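Local coordinates for ABC transporter ATP-binding protein (Leptospira interrogans serovar Copenhageni, PDB 4HZI), which probably binds and hydrolyses ATP as the ATPase subunit of an orphan ABC transporter involved in manganese utilization and tolerance, at residues A[48-53]-A[73-78]; A[40-45]-A[82-87]; A[232-237]-A[284-289]; A[66-71]-A[269-274]. All coordinates share one frame; numbering follows the deposited sequence.

In the fold
Two of the four contacts carry a loop that fits a Walker A P-loop, whose amides hold a sulfate, and the other two flank them. Interactions 1 and 4 both touch that ion, their centres about 15 Å apart: residues 66-71 bring strand and loop into it and residues 73-78 the helix that follows. Interaction 2 adjoins interaction 1, centre to centre about 7 Å, and joins strand 36-42 to the loop that leaves the same helix; T75 CG2 packs on I84 CD1 where the two contacts meet. Interaction 3 lies about 11 Å from interaction 4 between centres; both join the nucleotide-binding core to the C-terminal region, and both reach the second subunit.

Interaction 1 of 4, residues A[48-53]-A[73-78]; sequences TILDSV and KSTLVN. With SO4 (sulfate ion), chain C.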
loop_
_atom_site.group_PDB
_atom_site.type_symbol
_atom_site.label_atom_id
_atom_site.label_comp_id
_atom_site.label_asym_id
_atom_site.label_seq_id
_atom_site.Cartn_x
_atom_site.Cartn_y
_atom_site.Cartn_z
ATOM N N THR A 48 5.233 24.813 9.249
ATOM C CA THR A 48 6.427 24.377 8.545
ATOM C C THR A 48 6.225 22.922 8.066
ATOM O O THR A 48 6.077 22.004 8.837
ATOM C CB THR A 48 7.663 24.522 9.444
ATOM O OG1 THR A 48 7.835 25.903 9.787
ATOM C CG2 THR A 48 8.945 24.063 8.717
ATOM N N ILE A 49 6.148 22.747 6.772
ATOM C CA ILE A 49 5.951 21.438 6.174
ATOM C C ILE A 49 7.288 20.732 5.835
ATOM O O ILE A 49 7.395 19.514 6.010
ATOM C CB ILE A 49 5.107 21.587 4.920
ATOM C CG1 ILE A 49 3.731 22.159 5.315
ATOM C CG2 ILE A 49 4.936 20.251 4.249
ATOM C CD1 ILE A 49 2.882 22.485 4.125
ATOM N N LEU A 50 8.237 21.496 5.314
ATOM C CA LEU A 50 9.622 21.049 5.160
ATOM C C LEU A 50 10.482 21.968 5.953
ATOM O O LEU A 50 10.339 23.177 5.867
ATOM C CB LEU A 50 10.034 21.057 3.705
ATOM C CG LEU A 50 9.133 20.165 2.850
ATOM C CD1 LEU A 50 9.482 20.331 1.395
ATOM C CD2 LEU A 50 9.232 18.685 3.220
ATOM N N ASP A 51 11.378 21.395 6.729
ATOM C CA ASP A 51 12.275 22.190 7.564
ATOM C C ASP A 51 13.761 21.933 7.351
ATOM O O ASP A 51 14.273 20.919 7.836
ATOM C CB ASP A 51 11.908 21.881 8.981
ATOM C CG ASP A 51 12.628 22.763 9.999
ATOM O OD1 ASP A 51 13.472 23.589 9.651
ATOM O OD2 ASP A 51 12.310 22.580 11.169
ATOM N N SER A 52 14.391 22.845 6.621
ATOM C CA SER A 52 15.843 22.891 6.388
ATOM C C SER A 52 16.371 21.560 5.803
ATOM O O SER A 52 17.332 20.943 6.303
ATOM C CB SER A 52 16.569 23.270 7.705
ATOM O OG SER A 52 17.921 23.568 7.438
ATOM N N VAL A 53 15.723 21.129 4.729
ATOM C CA VAL A 53 16.027 19.829 4.099
ATOM C C VAL A 53 17.309 19.961 3.283
ATOM O O VAL A 53 17.458 20.826 2.437
ATOM C CB VAL A 53 14.834 19.374 3.216
ATOM C CG1 VAL A 53 15.196 18.148 2.355
ATOM C CG2 VAL A 53 13.679 19.003 4.085
ATOM N N LYS A 73 6.905 13.804 2.056
ATOM C CA LYS A 73 7.521 13.293 0.861
ATOM C C LYS A 73 6.884 13.874 -0.437
ATOM O O LYS A 73 7.619 14.261 -1.358
ATOM C CB LYS A 73 7.410 11.773 0.837
ATOM C CG LYS A 73 8.263 11.158 1.955
ATOM C CD LYS A 73 8.380 9.661 1.824
ATOM C CE LYS A 73 7.065 9.017 1.628
ATOM N NZ LYS A 73 6.170 9.152 2.794
ATOM N N SER A 74 5.566 13.899 -0.474
ATOM C CA SER A 74 4.883 14.389 -1.693
ATOM C C SER A 74 5.174 15.857 -1.905
ATOM O O SER A 74 5.425 16.249 -3.032
ATOM C CB SER A 74 3.400 14.137 -1.654
ATOM O OG SER A 74 3.164 12.742 -1.855
ATOM N N THR A 75 5.199 16.637 -0.831
ATOM C CA THR A 75 5.616 18.045 -0.921
ATOM C C THR A 75 7.014 18.232 -1.479
ATOM O O THR A 75 7.279 19.054 -2.338
ATOM C CB THR A 75 5.452 18.737 0.447
ATOM O OG1 THR A 75 4.083 18.621 0.851
ATOM C CG2 THR A 75 5.830 20.191 0.356
ATOM N N LEU A 76 7.955 17.414 -1.014
ATOM C CA LEU A 76 9.300 17.482 -1.473
ATOM C C LEU A 76 9.447 17.193 -2.960
ATOM O O LEU A 76 10.180 17.937 -3.670
ATOM C CB LEU A 76 10.189 16.558 -0.566
ATOM C CG LEU A 76 11.706 16.636 -0.744
ATOM C CD1 LEU A 76 12.295 18.044 -0.683
ATOM C CD2 LEU A 76 12.346 15.772 0.338
ATOM N N VAL A 77 8.714 16.191 -3.434
ATOM C CA VAL A 77 8.727 15.792 -4.843
ATOM C C VAL A 77 8.199 16.968 -5.663
ATOM O O VAL A 77 8.819 17.351 -6.664
ATOM C CB VAL A 77 7.856 14.549 -5.073
ATOM C CG1 VAL A 77 7.630 14.308 -6.555
ATOM C CG2 VAL A 77 8.501 13.316 -4.431
ATOM N N ASN A 78 7.094 17.556 -5.187
ATOM C CA ASN A 78 6.521 18.743 -5.840
ATOM C C ASN A 78 7.479 19.927 -5.947
ATOM O O ASN A 78 7.533 20.618 -6.976
ATOM C CB ASN A 78 5.222 19.175 -5.157
ATOM C CG ASN A 78 4.114 18.172 -5.331
ATOM O OD1 ASN A 78 4.153 17.329 -6.212
ATOM N ND2 ASN A 78 3.115 18.259 -4.490
HETATM S S SO4 C . 3.897 12.231 2.764
HETATM O O1 SO4 C . 3.626 13.548 3.397
HETATM O O2 SO4 C . 5.234 11.804 3.242
HETATM O O3 SO4 C . 4.012 12.363 1.312
HETATM O O4 SO4 C . 2.850 11.373 3.219
#
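L50 and T75 bring one flank of helix 73-80 against the short strand 50-51. L50 CD1 lies 3.8 Å from T75 CG2, the two side chains running past each other in opposite senses, and the same methyl rests 4.0 Å from L76 CA, so it meets helix backbone as well as side chain. L76 places CG anti to its backbone N (chi1 -171°), which carries CD1 toward the strand; there it meets L50 CD1 and, at 4.2 Å, V53 CG1. I49 stands roughly perpendicular to T75, and its CG2 touches both branches of the threonine, 3.9 Å from OG1. I49 and L50 both face Y42 in a classic beta bulge, consistent with two consecutive residues both pointing toward the helix.

The polar interactions gather at the helix N-terminus, around a sulfate, probably from the crystallisation liquor. K73 N and K73 NZ both donate to SO4 O2, the amide at 2.9 Å and the ammonium at 2.8 Å; the lysine chain is bent at chi3 and chi4 (-49° and -65°), folding NZ back over the anion. S74 N donates to SO4 O3 over 2.8 Å. The amide of G72 adds another bond, in a nest that fits a Walker A motif.

No hydrogen bond joins the two segments. The chemistry is thus divided: dispersion contacts hold the helix flank to the strand, while backbone amides, the lysine and probably the helix dipole favour an anion where a nucleotide phosphate would be expected.

Interaction 2 of 4, residues A[40-45]-A[82-87]; sequences ISYKPT and GMIWAT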
loop_
_atom_site.group_PDB
_atom_site.type_symbol
_atom_site.label_atom_id
_atom_site.label_comp_id
_atom_site.label_asym_id
_atom_site.label_seq_id
_atom_site.Cartn_x
_atom_site.Cartn_y
_atom_site.Cartn_z
ATOM N N ILE A 40 16.549 23.553 2.508
ATOM C CA ILE A 40 15.242 23.808 1.879
ATOM C C ILE A 40 14.119 23.746 2.893
ATOM O O ILE A 40 13.858 22.739 3.577
ATOM C CB ILE A 40 14.983 22.879 0.651
ATOM C CG1 ILE A 40 15.847 23.315 -0.520
ATOM C CG2 ILE A 40 13.500 22.865 0.256
ATOM C CD1 ILE A 40 15.418 24.578 -1.277
ATOM N N SER A 41 13.414 24.876 2.997
ATOM C CA SER A 41 12.283 24.966 3.847
ATOM C C SER A 41 11.038 25.378 3.070
ATOM O O SER A 41 11.114 26.056 2.059
ATOM C CB SER A 41 12.589 25.980 4.968
ATOM O OG SER A 41 13.356 25.352 5.979
ATOM N N TYR A 42 9.892 24.914 3.532
ATOM C CA TYR A 42 8.614 25.232 2.908
ATOM C C TYR A 42 7.572 25.477 4.020
ATOM O O TYR A 42 7.178 24.564 4.756
ATOM C CB TYR A 42 8.152 24.116 1.986
ATOM C CG TYR A 42 6.858 24.394 1.225
ATOM C CD1 TYR A 42 6.742 25.520 0.408
ATOM C CD2 TYR A 42 5.758 23.574 1.367
ATOM C CE1 TYR A 42 5.556 25.820 -0.259
ATOM C CE2 TYR A 42 4.572 23.864 0.701
ATOM C CZ TYR A 42 4.496 24.985 -0.130
ATOM O OH TYR A 42 3.341 25.261 -0.811
ATOM N N LYS A 43 7.179 26.743 4.163
ATOM C CA LYS A 43 6.201 27.167 5.172
ATOM C C LYS A 43 5.170 28.133 4.533
ATOM O O LYS A 43 5.244 29.350 4.702
ATOM C CB LYS A 43 6.959 27.866 6.278
ATOM C CG LYS A 43 6.119 28.148 7.513
ATOM C CD LYS A 43 6.875 28.986 8.522
ATOM C CE LYS A 43 5.955 29.432 9.647
ATOM N NZ LYS A 43 6.436 30.709 10.232
ATOM N N PRO A 44 4.231 27.597 3.763
ATOM C CA PRO A 44 3.436 28.514 2.947
ATOM C C PRO A 44 2.403 29.331 3.764
ATOM O O PRO A 44 2.072 30.440 3.352
ATOM C CB PRO A 44 2.736 27.591 1.967
ATOM C CG PRO A 44 2.700 26.252 2.665
ATOM C CD PRO A 44 3.967 26.190 3.437
ATOM N N THR A 45 1.918 28.779 4.873
ATOM C CA THR A 45 0.826 29.401 5.655
ATOM C C THR A 45 0.944 29.081 7.137
ATOM O O THR A 45 0.103 28.366 7.696
ATOM C CB THR A 45 -0.561 28.901 5.211
ATOM O OG1 THR A 45 -0.689 27.492 5.461
ATOM C CG2 THR A 45 -0.806 29.161 3.751
ATOM N N GLY A 82 9.442 21.551 -9.404
ATOM C CA GLY A 82 9.148 22.973 -9.689
ATOM C C GLY A 82 7.677 23.371 -9.581
ATOM O O GLY A 82 7.246 24.369 -10.214
ATOM N N MET A 83 6.899 22.613 -8.811
ATOM C CA MET A 83 5.444 22.854 -8.682
ATOM C C MET A 83 5.124 23.813 -7.539
ATOM O O MET A 83 4.071 24.469 -7.550
ATOM C CB MET A 83 4.638 21.565 -8.481
ATOM C CG MET A 83 4.600 20.567 -9.633
ATOM S SD MET A 83 3.365 20.874 -10.930
ATOM C CE MET A 83 1.862 20.989 -9.960
ATOM N N ILE A 84 6.009 23.850 -6.544
ATOM C CA ILE A 84 5.974 24.800 -5.446
ATOM C C ILE A 84 7.357 25.354 -5.229
ATOM O O ILE A 84 8.379 24.706 -5.546
ATOM C CB ILE A 84 5.497 24.187 -4.110
ATOM C CG1 ILE A 84 6.440 23.077 -3.661
ATOM C CG2 ILE A 84 4.079 23.682 -4.237
ATOM C CD1 ILE A 84 6.053 22.485 -2.310
ATOM N N TRP A 85 7.414 26.594 -4.796
ATOM C CA TRP A 85 8.678 27.242 -4.490
ATOM C C TRP A 85 9.033 27.098 -3.039
ATOM O O TRP A 85 8.187 27.286 -2.166
ATOM C CB TRP A 85 8.593 28.756 -4.736
ATOM C CG TRP A 85 8.682 29.162 -6.133
ATOM C CD1 TRP A 85 7.715 29.776 -6.871
ATOM C CD2 TRP A 85 9.824 29.035 -6.987
ATOM N NE1 TRP A 85 8.181 30.047 -8.148
ATOM C CE2 TRP A 85 9.475 29.599 -8.242
ATOM C CE3 TRP A 85 11.106 28.512 -6.814
ATOM C CZ2 TRP A 85 10.363 29.631 -9.317
ATOM C CZ3 TRP A 85 11.986 28.540 -7.878
ATOM C CH2 TRP A 85 11.610 29.091 -9.120
ATOM N N ALA A 86 10.318 26.894 -2.750
ATOM C CA ALA A 86 10.795 26.854 -1.400
ATOM C C ALA A 86 10.599 28.230 -0.729
ATOM O O ALA A 86 10.746 29.262 -1.388
ATOM C CB ALA A 86 12.258 26.506 -1.380
ATOM N N THR A 87 10.316 28.228 0.564
ATOM C CA THR A 87 10.237 29.475 1.307
ATOM C C THR A 87 11.638 29.980 1.650
ATOM O O THR A 87 11.876 31.187 1.709
ATOM C CB THR A 87 9.256 29.351 2.509
ATOM O OG1 THR A 87 9.693 28.336 3.406
ATOM C CG2 THR A 87 7.915 28.951 2.024
#
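I40 reaches A86 through the end of its side chain, CD1 lying 3.7 Å from A86 CB. At S41 the contact passes to the backbone: its carbonyl O accepts the amide of T87 across 2.8 Å, while A86 CA lies close to the same oxygen. The S41 hydroxyl is used elsewhere, on the amide of S52.

Y42 follows, at the end of strand 36-42. This strand belongs to the antiparallel sheet of the ABC ATPase, and residues 82-87 form the connection from helix 73-80 to strand 90-93, leaving the helix through a Schellman motif with G82 as its C-prime residue. The Y42 ring presents one face to I84, whose CD1 sits 3.6 Å from the ring centroid and 12° off its normal in a CH-pi contact. P44 CD lies over the opposite face, so the ring is held between isoleucine and proline. W85 O approaches Y42 CD1 obliquely at 3.4 Å.

K43 N makes a weak hydrogen bond of 3.1 Å to T87 OG1, which a chi1 of 60° sets between the threonine's own backbone N and carbonyl carbon, facing the K43 amide.

Interaction 3 of 4, residues A[232-237]-A[284-289]; sequences HRPEEI and WSVIPK
The C-terminal beta hairpin of strands 275-280 and 283-288 docks here, through P234, E235 and I237, on the loop that follows strand 227-231 of the ATPase core. H232 precedes the contact and is hydrogen-bonded through ND1 to E199 OE2; its position after this strand is consistent with the switch histidine of ABC ATPases.

The direct contacts are van der Waals, mostly between apolar groups. V286 points CG2 at the ring of P234, 3.7 Å from CB and a little farther from CG, the two side chains crossing nearly square to each other. In the valine, chi1 of -178° turns CG1 away from the backbone N and leaves CG2 as the branch directed at the proline. W284 uses CB and the five-membered end of its indole: CB lies 3.8 Å from P234 O, and CD1 is 4.2 Å from I237 CB. W284 also meets F262 edge-to-face and R279 in a cation-pi interaction. E235 brings its CA to 3.6 Å from W284 O.

No hydrogen bond passes directly between the segments; waters do the bridging. One gives its protons to P234 O and I237 O and accepts from W284 N at 2.8 Å, tying the short 3-10 turn to the strand. The hairpin also abuts the second subunit, where V286 packs on L206 of that subunit. Farther along, the E235 carboxylate is linked to both polar atoms of the V286 backbone: one water accepts from V286 N and weakly reaches OE1, and another donates to E235 OE1 at 3.2 Å and to V286 O at 2.9 Å.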
loop_
_atom_site.group_PDB
_atom_site.type_symbol
_atom_site.label_atom_id
_atom_site.label_comp_id
_atom_site.label_asym_id
_atom_site.label_seq_id
_atom_site.Cartn_x
_atom_site.Cartn_y
_atom_site.Cartn_z
ATOM N N HIS A 232 7.512 4.587 1.586
ATOM C CA HIS A 232 7.341 4.384 3.025
ATOM C C HIS A 232 7.541 2.942 3.426
ATOM O O HIS A 232 7.392 2.609 4.587
ATOM C CB HIS A 232 6.016 4.923 3.550
ATOM C CG HIS A 232 4.815 4.163 3.092
ATOM N ND1 HIS A 232 4.190 4.457 1.905
ATOM C CD2 HIS A 232 4.074 3.190 3.679
ATOM C CE1 HIS A 232 3.136 3.672 1.752
ATOM N NE2 HIS A 232 3.051 2.882 2.800
ATOM N N ARG A 233 7.964 2.084 2.492
ATOM C CA ARG A 233 8.114 0.661 2.787
ATOM C C ARG A 233 9.489 0.140 2.418
ATOM O O ARG A 233 9.754 -0.066 1.236
ATOM C CB ARG A 233 7.093 -0.154 1.993
ATOM C CG ARG A 233 5.667 0.028 2.467
ATOM C CD ARG A 233 4.794 -1.034 1.787
ATOM N NE ARG A 233 3.411 -0.622 1.888
ATOM C CZ ARG A 233 2.539 -1.054 2.797
ATOM N NH1 ARG A 233 2.856 -1.994 3.700
ATOM N NH2 ARG A 233 1.314 -0.542 2.781
ATOM N N PRO A 234 10.334 -0.143 3.418
ATOM C CA PRO A 234 11.700 -0.565 3.132
ATOM C C PRO A 234 11.798 -1.770 2.220
ATOM O O PRO A 234 12.742 -1.837 1.405
ATOM C CB PRO A 234 12.248 -0.880 4.521
ATOM C CG PRO A 234 11.578 0.107 5.368
ATOM C CD PRO A 234 10.173 0.137 4.860
ATOM N N GLU A 235 10.810 -2.651 2.253
ATOM C CA GLU A 235 10.860 -3.864 1.416
ATOM C C GLU A 235 10.725 -3.626 -0.076
ATOM O O GLU A 235 11.020 -4.518 -0.855
ATOM C CB GLU A 235 9.830 -4.935 1.866
ATOM C CG GLU A 235 8.378 -4.522 1.725
ATOM C CD GLU A 235 7.852 -3.697 2.927
ATOM O OE1 GLU A 235 8.620 -3.053 3.725
ATOM O OE2 GLU A 235 6.634 -3.731 3.087
ATOM N N GLU A 236 10.317 -2.422 -0.471
ATOM C CA GLU A 236 10.149 -2.027 -1.857
ATOM C C GLU A 236 11.416 -1.508 -2.511
ATOM O O GLU A 236 11.351 -1.042 -3.658
ATOM C CB GLU A 236 9.117 -0.893 -1.938
ATOM C CG GLU A 236 7.699 -1.355 -1.702
ATOM C CD GLU A 236 6.681 -0.227 -1.670
ATOM O OE1 GLU A 236 7.022 0.975 -1.888
ATOM O OE2 GLU A 236 5.519 -0.579 -1.470
ATOM N N ILE A 237 12.533 -1.484 -1.777
ATOM C CA ILE A 237 13.745 -0.789 -2.248
ATOM C C ILE A 237 14.676 -1.777 -2.933
ATOM O O ILE A 237 15.233 -2.629 -2.276
ATOM C CB ILE A 237 14.524 -0.146 -1.076
ATOM C CG1 ILE A 237 13.642 0.905 -0.389
ATOM C CG2 ILE A 237 15.770 0.517 -1.600
ATOM C CD1 ILE A 237 14.147 1.397 0.933
ATOM N N TRP A 284 15.577 -5.481 2.069
ATOM C CA TRP A 284 15.637 -4.974 3.415
ATOM C C TRP A 284 14.411 -5.489 4.151
ATOM O O TRP A 284 13.320 -5.231 3.688
ATOM C CB TRP A 284 15.573 -3.415 3.395
ATOM C CG TRP A 284 16.810 -2.810 2.840
ATOM C CD1 TRP A 284 16.986 -2.290 1.592
ATOM C CD2 TRP A 284 18.066 -2.699 3.501
ATOM N NE1 TRP A 284 18.288 -1.867 1.438
ATOM C CE2 TRP A 284 18.961 -2.084 2.598
ATOM C CE3 TRP A 284 18.516 -3.031 4.784
ATOM C CZ2 TRP A 284 20.304 -1.807 2.933
ATOM C CZ3 TRP A 284 19.835 -2.746 5.122
ATOM C CH2 TRP A 284 20.711 -2.138 4.198
ATOM N N SER A 285 14.608 -6.142 5.294
ATOM C CA SER A 285 13.547 -6.581 6.208
ATOM C C SER A 285 13.630 -5.720 7.445
ATOM O O SER A 285 14.664 -5.675 8.126
ATOM C CB SER A 285 13.687 -8.081 6.608
ATOM O OG SER A 285 12.762 -8.437 7.609
ATOM N N VAL A 286 12.560 -4.980 7.717
ATOM C CA VAL A 286 12.479 -4.092 8.875
ATOM C C VAL A 286 11.162 -4.457 9.624
ATOM O O VAL A 286 10.041 -4.152 9.167
ATOM C CB VAL A 286 12.499 -2.626 8.443
ATOM C CG1 VAL A 286 12.464 -1.679 9.635
ATOM C CG2 VAL A 286 13.734 -2.351 7.576
ATOM N N ILE A 287 11.313 -5.143 10.745
ATOM C CA ILE A 287 10.195 -5.764 11.448
ATOM C C ILE A 287 10.218 -5.320 12.897
ATOM O O ILE A 287 11.245 -5.409 13.544
ATOM C CB ILE A 287 10.312 -7.296 11.386
ATOM C CG1 ILE A 287 10.171 -7.815 9.923
ATOM C CG2 ILE A 287 9.334 -7.956 12.351
ATOM C CD1 ILE A 287 10.480 -9.285 9.770
ATOM N N PRO A 288 9.089 -4.858 13.411
ATOM C CA PRO A 288 8.937 -4.467 14.791
ATOM C C PRO A 288 9.293 -5.578 15.743
ATOM O O PRO A 288 8.934 -6.759 15.521
ATOM C CB PRO A 288 7.441 -4.132 14.892
ATOM C CG PRO A 288 7.066 -3.740 13.514
ATOM C CD PRO A 288 7.823 -4.681 12.658
ATOM N N LYS A 289 10.020 -5.233 16.803
ATOM C CA LYS A 289 10.263 -6.227 17.859
ATOM C C LYS A 289 9.038 -6.436 18.758
ATOM O O LYS A 289 8.288 -5.494 19.041
ATOM C CB LYS A 289 11.444 -5.810 18.730
ATOM C CG LYS A 289 12.749 -5.750 17.977
ATOM C CD LYS A 289 13.904 -5.607 18.959
ATOM C CE LYS A 289 15.224 -5.797 18.254
ATOM N NZ LYS A 289 16.308 -5.133 19.012
HETATM O O HOH W 1 14.293 -3.978 0.066
HETATM O O HOH W 2 10.451 -5.238 5.717
HETATM O O HOH W 3 9.025 -2.738 6.865
#

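Interaction 4 of 4, residues A[66-71]-A[269-274]; sequences LGRNGA and DLYDIP. With SO4 (sulfate ion), chain C.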
loop_
_atom_site.group_PDB
_atom_site.type_symbol
_atom_site.label_atom_id
_atom_site.label_comp_id
_atom_site.label_asym_id
_atom_site.label_seq_id
_atom_site.Cartn_x
_atom_site.Cartn_y
_atom_site.Cartn_z
ATOM N N LEU A 66 13.139 7.658 2.240
ATOM C CA LEU A 66 12.291 6.798 3.066
ATOM C C LEU A 66 11.655 7.664 4.147
ATOM O O LEU A 66 12.348 8.363 4.902
ATOM C CB LEU A 66 13.070 5.675 3.721
ATOM C CG LEU A 66 12.307 4.706 4.626
ATOM C CD1 LEU A 66 11.313 3.817 3.869
ATOM C CD2 LEU A 66 13.218 3.797 5.444
ATOM N N GLY A 67 10.327 7.685 4.174
ATOM C CA GLY A 67 9.677 8.532 5.168
ATOM C C GLY A 67 8.409 7.919 5.677
ATOM O O GLY A 67 7.819 7.126 5.010
ATOM N N ARG A 68 8.010 8.280 6.882
ATOM C CA ARG A 68 6.702 7.930 7.424
ATOM C C ARG A 68 5.569 8.534 6.617
ATOM O O ARG A 68 5.761 9.518 5.901
ATOM C CB ARG A 68 6.596 8.438 8.864
ATOM C CG ARG A 68 7.772 8.053 9.771
ATOM C CD ARG A 68 7.505 6.787 10.508
ATOM N NE ARG A 68 6.350 6.986 11.347
ATOM C CZ ARG A 68 6.367 7.391 12.617
ATOM N NH1 ARG A 68 7.518 7.666 13.269
ATOM N NH2 ARG A 68 5.196 7.522 13.249
ATOM N N ASN A 69 4.355 7.990 6.708
ATOM C CA ASN A 69 3.275 8.756 6.043
ATOM C C ASN A 69 3.061 10.054 6.805
ATOM O O ASN A 69 3.328 10.183 8.009
ATOM C CB ASN A 69 1.964 8.015 5.815
ATOM C CG ASN A 69 2.084 6.932 4.758
ATOM O OD1 ASN A 69 2.664 7.105 3.612
ATOM N ND2 ASN A 69 1.566 5.777 5.140
ATOM N N GLY A 70 2.827 11.069 6.011
ATOM C CA GLY A 70 2.729 12.444 6.487
ATOM C C GLY A 70 4.047 13.151 6.705
ATOM O O GLY A 70 4.051 14.295 7.179
ATOM N N ALA A 71 5.182 12.569 6.288
ATOM C CA ALA A 71 6.480 13.184 6.540
ATOM C C ALA A 71 6.802 14.351 5.641
ATOM O O ALA A 71 7.769 15.045 5.876
ATOM C CB ALA A 71 7.630 12.131 6.421
ATOM N N ASP A 269 14.926 5.577 15.226
ATOM C CA ASP A 269 14.720 6.993 15.362
ATOM C C ASP A 269 13.650 7.446 14.368
ATOM O O ASP A 269 12.781 8.239 14.695
ATOM C CB ASP A 269 16.018 7.768 15.134
ATOM C CG ASP A 269 15.880 9.251 15.407
ATOM O OD1 ASP A 269 14.868 9.653 16.002
ATOM O OD2 ASP A 269 16.785 10.029 15.022
ATOM N N LEU A 270 13.650 6.868 13.172
ATOM C CA LEU A 270 12.647 7.225 12.192
ATOM C C LEU A 270 11.215 6.732 12.599
ATOM O O LEU A 270 10.252 7.430 12.416
ATOM C CB LEU A 270 13.027 6.607 10.833
ATOM C CG LEU A 270 12.103 6.865 9.678
ATOM C CD1 LEU A 270 11.999 8.341 9.363
ATOM C CD2 LEU A 270 12.574 6.078 8.462
ATOM N N TYR A 271 11.142 5.506 13.048
ATOM C CA TYR A 271 9.887 4.807 13.221
ATOM C C TYR A 271 9.407 4.847 14.683
ATOM O O TYR A 271 8.249 4.499 14.957
ATOM C CB TYR A 271 10.034 3.374 12.741
ATOM C CG TYR A 271 10.015 3.299 11.243
ATOM C CD1 TYR A 271 8.875 3.605 10.531
ATOM C CD2 TYR A 271 11.158 2.977 10.528
ATOM C CE1 TYR A 271 8.838 3.584 9.164
ATOM C CE2 TYR A 271 11.122 2.922 9.147
ATOM C CZ TYR A 271 9.961 3.204 8.453
ATOM O OH TYR A 271 9.964 3.158 7.050
ATOM N N ASP A 272 10.277 5.269 15.602
ATOM C CA ASP A 272 9.905 5.410 17.032
ATOM C C ASP A 272 9.553 4.103 17.766
ATOM O O ASP A 272 8.871 4.124 18.795
ATOM C CB ASP A 272 8.736 6.398 17.159
ATOM C CG ASP A 272 9.101 7.806 16.751
ATOM O OD1 ASP A 272 10.224 8.287 17.060
ATOM O OD2 ASP A 272 8.243 8.463 16.131
ATOM N N ILE A 273 10.027 2.970 17.266
ATOM C CA ILE A 273 9.821 1.702 17.910
ATOM C C ILE A 273 10.998 0.804 17.720
ATOM O O ILE A 273 11.749 0.969 16.758
ATOM C CB ILE A 273 8.573 0.942 17.334
ATOM C CG1 ILE A 273 8.616 0.867 15.811
ATOM C CG2 ILE A 273 7.308 1.637 17.743
ATOM C CD1 ILE A 273 7.611 -0.106 15.240
ATOM N N PRO A 274 11.161 -0.167 18.632
ATOM C CA PRO A 274 12.203 -1.124 18.469
ATOM C C PRO A 274 11.970 -1.974 17.220
ATOM O O PRO A 274 10.826 -2.410 16.946
ATOM C CB PRO A 274 12.187 -1.916 19.792
ATOM C CG PRO A 274 11.433 -1.074 20.757
ATOM C CD PRO A 274 10.440 -0.338 19.918
HETATM S S SO4 C . 3.897 12.231 2.764
HETATM O O1 SO4 C . 3.626 13.548 3.397
HETATM O O2 SO4 C . 5.234 11.804 3.242
HETATM O O3 SO4 C . 4.012 12.363 1.312
HETATM O O4 SO4 C . 2.850 11.373 3.219
HETATM O O HOH W 4 5.705 8.144 16.087
#
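L66, L270 and Y271 form the closely packed half of this contact, where the end of strand 62-67 meets the end of helix 264-271. L66 CD2 lies 3.8 Å from L270 CD2. The tyrosine comes across L66 at close to 90° and sets its OH 3.5 Å from L66 CD1, with CG and CD2 of the same leucine only slightly farther from the hydroxyl. R68 continues the packing with its aliphatic part, CD approaching Y271 CD1 to 3.5 Å as the two side chains run antiparallel alongside one another.

Toward solvent the contact turns polar and more open. The R68 chain bends at chi2 and chi3 (-93° and -62°), swinging the guanidinium round to the helix end. There NH1 bonds the carbonyl O of L270 over 2.9 Å, in the carbonyl plane and on a lone pair, and forms a salt bridge of 3.1 Å with D272 OD2, which it meets from above the carboxylate plane. Both acceptors lie near the guanidinium plane. A water closes the outer side, accepting from R68 NH2 and donating to D272 OD2 at 2.6 Å; D272 OD1 pairs with K248.

On the other flank, R68 opens the type II turn to A71, and G70 N donates to the sulfate at 2.8 Å. The second subunit comes close as well, D205 of that subunit bonding N69 N. One arginine therefore ties the start of the P-loop to a helix C-terminus, where its positive charge would probably share with K248 in balancing the aspartate and would also offset the negative end of the helix dipole.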